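PDB 6FDD: whirlin from Mus musculus, which acts as a scaffold of the USH2 complex in hearing and vision, needed to elongate and maintain hair-cell stereocilia, here represented by its HHD2 domain. Local coordinates for residues 20-29 / 53-62. Numbering follows the deposited sequence.
Sequences LLTEQERATM and LLNTHAKFSL
Lys59 and Glu25 meet at about a right angle in a salt bridge, where Lys59 NZ donates to Glu25 OE2 at 2.8 Å, on that oxygen's syn lone pair. Extended beyond CG, the lysine chain carries NZ to a second acceptor, Asn55 OD1, which it meets in the carbonyl plane. Glu25 is itself fixed: its OE1 accepts from Thr22 N through the anti lone pair (N-H...O angle 169°), while Glu25 N donates to Thr22 OG1, a capping box at the start of helix 23-37. Leu21 CD2 packs 3.8 Å from Lys59 CG. Shortening Lys59 to an alanine is likely to leave the Glu25 carboxylate without its charged mate, Asn55 OD1 without this donor, and Leu21 CD2 without the methylene it packs on. Leu21 and Leu62 approach tip to tip, Leu21 CG 3.7 Å from Leu62 CD1. Leu20 splits its two methyls at Ala58, CD1 3.5 Å from Ala58 O and CD2 against Ala58 CB. Nearer the start of 53-62, Leu53 turns CG opposite its own amide nitrogen (chi1 -180°), which lays CD2 3.6 Å from Glu25 O and CD1 against Thr28. Selenomethionine Met29 bends at chi3 (-96°), bringing CE 3.8 Å from Leu54 CD2 and also against Leu62 CB. These apolar contacts continue into the helical HHD2 domain: Leu13 of helix 11-20 touches both Met29 and Leu62, whereas helix 62-67 supplies Val66 to Met29 and Leu63 to Leu54.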
loop_
_atom_site.group_PDB
_atom_site.type_symbol
_atom_site.label_atom_id
_atom_site.label_comp_id
_atom_site.label_asym_id
_atom_site.label_seq_id
_atom_site.Cartn_x
_atom_site.Cartn_y
_atom_site.Cartn_z
ATOM N N LEU A 20 6.130 -9.725 -6.576
ATOM C CA LEU A 20 7.039 -9.313 -5.500
ATOM C C LEU A 20 6.754 -9.891 -4.106
ATOM O O LEU A 20 7.659 -9.908 -3.269
ATOM C CB LEU A 20 7.075 -7.773 -5.418
ATOM C CG LEU A 20 7.565 -7.025 -6.682
ATOM C CD1 LEU A 20 7.268 -5.550 -6.600
ATOM C CD2 LEU A 20 9.048 -7.251 -6.928
ATOM N N LEU A 21 5.516 -10.338 -3.849
ATOM C CA LEU A 21 5.122 -10.846 -2.534
ATOM C C LEU A 21 4.677 -12.300 -2.539
ATOM O O LEU A 21 4.123 -12.775 -3.538
ATOM C CB LEU A 21 3.954 -9.993 -1.987
ATOM C CG LEU A 21 4.119 -8.467 -1.894
ATOM C CD1 LEU A 21 2.821 -7.818 -1.436
ATOM C CD2 LEU A 21 5.264 -8.082 -0.952
ATOM N N THR A 22 4.824 -12.984 -1.382
ATOM C CA THR A 22 4.312 -14.353 -1.195
ATOM C C THR A 22 2.786 -14.215 -1.072
ATOM O O THR A 22 2.302 -13.092 -0.866
ATOM C CB THR A 22 4.859 -14.960 0.115
ATOM O OG1 THR A 22 4.340 -14.223 1.232
ATOM C CG2 THR A 22 6.398 -15.017 0.158
ATOM N N GLU A 23 2.036 -15.335 -1.119
ATOM C CA GLU A 23 0.581 -15.304 -0.945
ATOM C C GLU A 23 0.229 -14.662 0.412
ATOM O O GLU A 23 -0.680 -13.836 0.471
ATOM C CB GLU A 23 -0.029 -16.717 -1.050
ATOM C CG GLU A 23 -1.550 -16.745 -0.953
ATOM C CD GLU A 23 -2.177 -16.732 0.433
ATOM O OE1 GLU A 23 -1.518 -17.195 1.392
ATOM O OE2 GLU A 23 -3.329 -16.256 0.559
ATOM N N GLN A 24 0.958 -15.041 1.480
ATOM C CA GLN A 24 0.707 -14.521 2.833
ATOM C C GLN A 24 0.981 -13.016 2.942
ATOM O O GLN A 24 0.189 -12.298 3.554
ATOM C CB GLN A 24 1.468 -15.339 3.892
ATOM C CG GLN A 24 0.895 -16.764 4.036
ATOM C CD GLN A 24 -0.396 -16.802 4.829
ATOM O OE1 GLN A 24 -0.388 -16.741 6.053
ATOM N NE2 GLN A 24 -1.543 -16.882 4.167
ATOM N N GLU A 25 2.066 -12.530 2.328
ATOM C CA GLU A 25 2.398 -11.091 2.328
ATOM C C GLU A 25 1.349 -10.318 1.514
ATOM O O GLU A 25 0.931 -9.234 1.909
ATOM C CB GLU A 25 3.783 -10.855 1.717
ATOM C CG GLU A 25 4.954 -11.308 2.573
ATOM C CD GLU A 25 6.278 -11.100 1.864
ATOM O OE1 GLU A 25 6.371 -11.405 0.652
ATOM O OE2 GLU A 25 7.207 -10.567 2.511
ATOM N N ARG A 26 0.918 -10.886 0.369
ATOM C CA ARG A 26 -0.120 -10.283 -0.471
ATOM C C ARG A 26 -1.440 -10.181 0.325
ATOM O O ARG A 26 -2.090 -9.134 0.297
ATOM C CB ARG A 26 -0.292 -11.097 -1.767
ATOM C CG ARG A 26 -1.304 -10.495 -2.743
ATOM C CD ARG A 26 -1.248 -11.110 -4.138
ATOM N NE ARG A 26 -1.194 -12.580 -4.148
ATOM C CZ ARG A 26 -2.250 -13.390 -4.072
ATOM N NH1 ARG A 26 -3.474 -12.891 -3.952
ATOM N NH2 ARG A 26 -2.086 -14.706 -4.083
ATOM N N ALA A 27 -1.782 -11.240 1.100
ATOM C CA ALA A 27 -2.973 -11.236 1.963
ATOM C C ALA A 27 -2.869 -10.089 2.994
ATOM O O ALA A 27 -3.862 -9.402 3.230
ATOM C CB ALA A 27 -3.116 -12.578 2.673
ATOM N N THR A 28 -1.663 -9.861 3.578
ATOM C CA THR A 28 -1.471 -8.749 4.541
ATOM C C THR A 28 -1.706 -7.391 3.865
ATOM O O THR A 28 -2.441 -6.546 4.396
ATOM C CB THR A 28 -0.089 -8.866 5.211
ATOM O OG1 THR A 28 -0.020 -10.114 5.896
ATOM C CG2 THR A 28 0.181 -7.727 6.203
HETATM N N MSE A 29 -1.112 -7.185 2.686
HETATM C CA MSE A 29 -1.308 -5.934 1.960
HETATM C C MSE A 29 -2.786 -5.687 1.667
HETATM O O MSE A 29 -3.276 -4.597 1.942
HETATM C CB MSE A 29 -0.506 -5.903 0.651
HETATM C CG MSE A 29 -0.744 -4.623 -0.131
HETATM SE SE MSE A 29 0.331 -4.616 -1.719
HETATM C CE MSE A 29 1.725 -3.577 -0.913
ATOM N N LEU A 53 5.542 -4.265 6.342
ATOM C CA LEU A 53 5.451 -5.384 5.399
ATOM C C LEU A 53 6.511 -5.342 4.293
ATOM O O LEU A 53 7.103 -6.371 3.960
ATOM C CB LEU A 53 4.039 -5.376 4.769
ATOM C CG LEU A 53 3.725 -6.472 3.753
ATOM C CD1 LEU A 53 3.637 -7.846 4.437
ATOM C CD2 LEU A 53 2.428 -6.160 3.021
ATOM N N LEU A 54 6.698 -4.171 3.680
ATOM C CA LEU A 54 7.563 -3.984 2.512
ATOM C C LEU A 54 9.017 -3.745 2.921
ATOM O O LEU A 54 9.490 -2.606 2.935
ATOM C CB LEU A 54 6.979 -2.856 1.633
ATOM C CG LEU A 54 5.495 -3.011 1.254
ATOM C CD1 LEU A 54 4.993 -1.793 0.515
ATOM C CD2 LEU A 54 5.241 -4.309 0.443
ATOM N N ASN A 55 9.709 -4.838 3.282
ATOM C CA ASN A 55 11.069 -4.791 3.828
ATOM C C ASN A 55 12.190 -4.585 2.811
ATOM O O ASN A 55 13.214 -4.016 3.175
ATOM C CB ASN A 55 11.357 -6.025 4.679
ATOM C CG ASN A 55 11.297 -7.333 3.927
ATOM O OD1 ASN A 55 10.322 -7.633 3.250
ATOM N ND2 ASN A 55 12.333 -8.145 4.029
ATOM N N THR A 56 12.035 -5.052 1.570
ATOM C CA THR A 56 13.107 -4.928 0.572
ATOM C C THR A 56 12.915 -3.723 -0.366
ATOM O O THR A 56 11.827 -3.152 -0.443
ATOM C CB THR A 56 13.218 -6.211 -0.256
ATOM O OG1 THR A 56 12.091 -6.267 -1.131
ATOM C CG2 THR A 56 13.314 -7.474 0.604
ATOM N N HIS A 57 13.982 -3.364 -1.109
ATOM C CA HIS A 57 13.950 -2.265 -2.081
ATOM C C HIS A 57 12.862 -2.523 -3.147
ATOM O O HIS A 57 12.045 -1.635 -3.405
ATOM C CB HIS A 57 15.338 -2.095 -2.730
ATOM C CG HIS A 57 15.425 -0.933 -3.664
ATOM N ND1 HIS A 57 15.605 0.361 -3.200
ATOM C CD2 HIS A 57 15.336 -0.906 -5.015
ATOM C CE1 HIS A 57 15.621 1.132 -4.279
ATOM N NE2 HIS A 57 15.473 0.413 -5.396
ATOM N N ALA A 58 12.818 -3.754 -3.705
ATOM C CA ALA A 58 11.822 -4.137 -4.710
ATOM C C ALA A 58 10.401 -4.037 -4.145
ATOM O O ALA A 58 9.507 -3.578 -4.847
ATOM C CB ALA A 58 12.087 -5.549 -5.216
ATOM N N LYS A 59 10.194 -4.439 -2.870
ATOM C CA LYS A 59 8.860 -4.371 -2.255
ATOM C C LYS A 59 8.384 -2.948 -2.064
ATOM O O LYS A 59 7.195 -2.693 -2.241
ATOM C CB LYS A 59 8.802 -5.157 -0.940
ATOM C CG LYS A 59 8.814 -6.668 -1.131
ATOM C CD LYS A 59 8.929 -7.367 0.205
ATOM C CE LYS A 59 9.320 -8.814 0.034
ATOM N NZ LYS A 59 9.491 -9.497 1.348
ATOM N N PHE A 60 9.306 -2.007 -1.743
ATOM C CA PHE A 60 8.990 -0.589 -1.568
ATOM C C PHE A 60 8.325 0.001 -2.831
ATOM O O PHE A 60 7.444 0.854 -2.704
ATOM C CB PHE A 60 10.224 0.241 -1.141
ATOM C CG PHE A 60 9.913 1.707 -0.887
ATOM C CD1 PHE A 60 9.357 2.120 0.320
ATOM C CD2 PHE A 60 10.130 2.665 -1.875
ATOM C CE1 PHE A 60 9.048 3.471 0.544
ATOM C CE2 PHE A 60 9.807 4.011 -1.654
ATOM C CZ PHE A 60 9.270 4.403 -0.445
ATOM N N SER A 61 8.715 -0.488 -4.034
ATOM C CA SER A 61 8.131 -0.041 -5.314
ATOM C C SER A 61 6.604 -0.221 -5.384
ATOM O O SER A 61 5.934 0.502 -6.130
ATOM C CB SER A 61 8.818 -0.723 -6.497
ATOM O OG SER A 61 8.340 -2.041 -6.682
ATOM N N LEU A 62 6.041 -1.151 -4.577
ATOM C CA LEU A 62 4.587 -1.352 -4.538
ATOM C C LEU A 62 3.812 -0.143 -4.018
ATOM O O LEU A 62 2.662 0.027 -4.404
ATOM C CB LEU A 62 4.199 -2.612 -3.744
ATOM C CG LEU A 62 4.503 -3.939 -4.420
ATOM C CD1 LEU A 62 4.414 -5.063 -3.429
ATOM C CD2 LEU A 62 3.528 -4.208 -5.577
HETATM O O HOH W 1 9.725 -10.412 4.794
#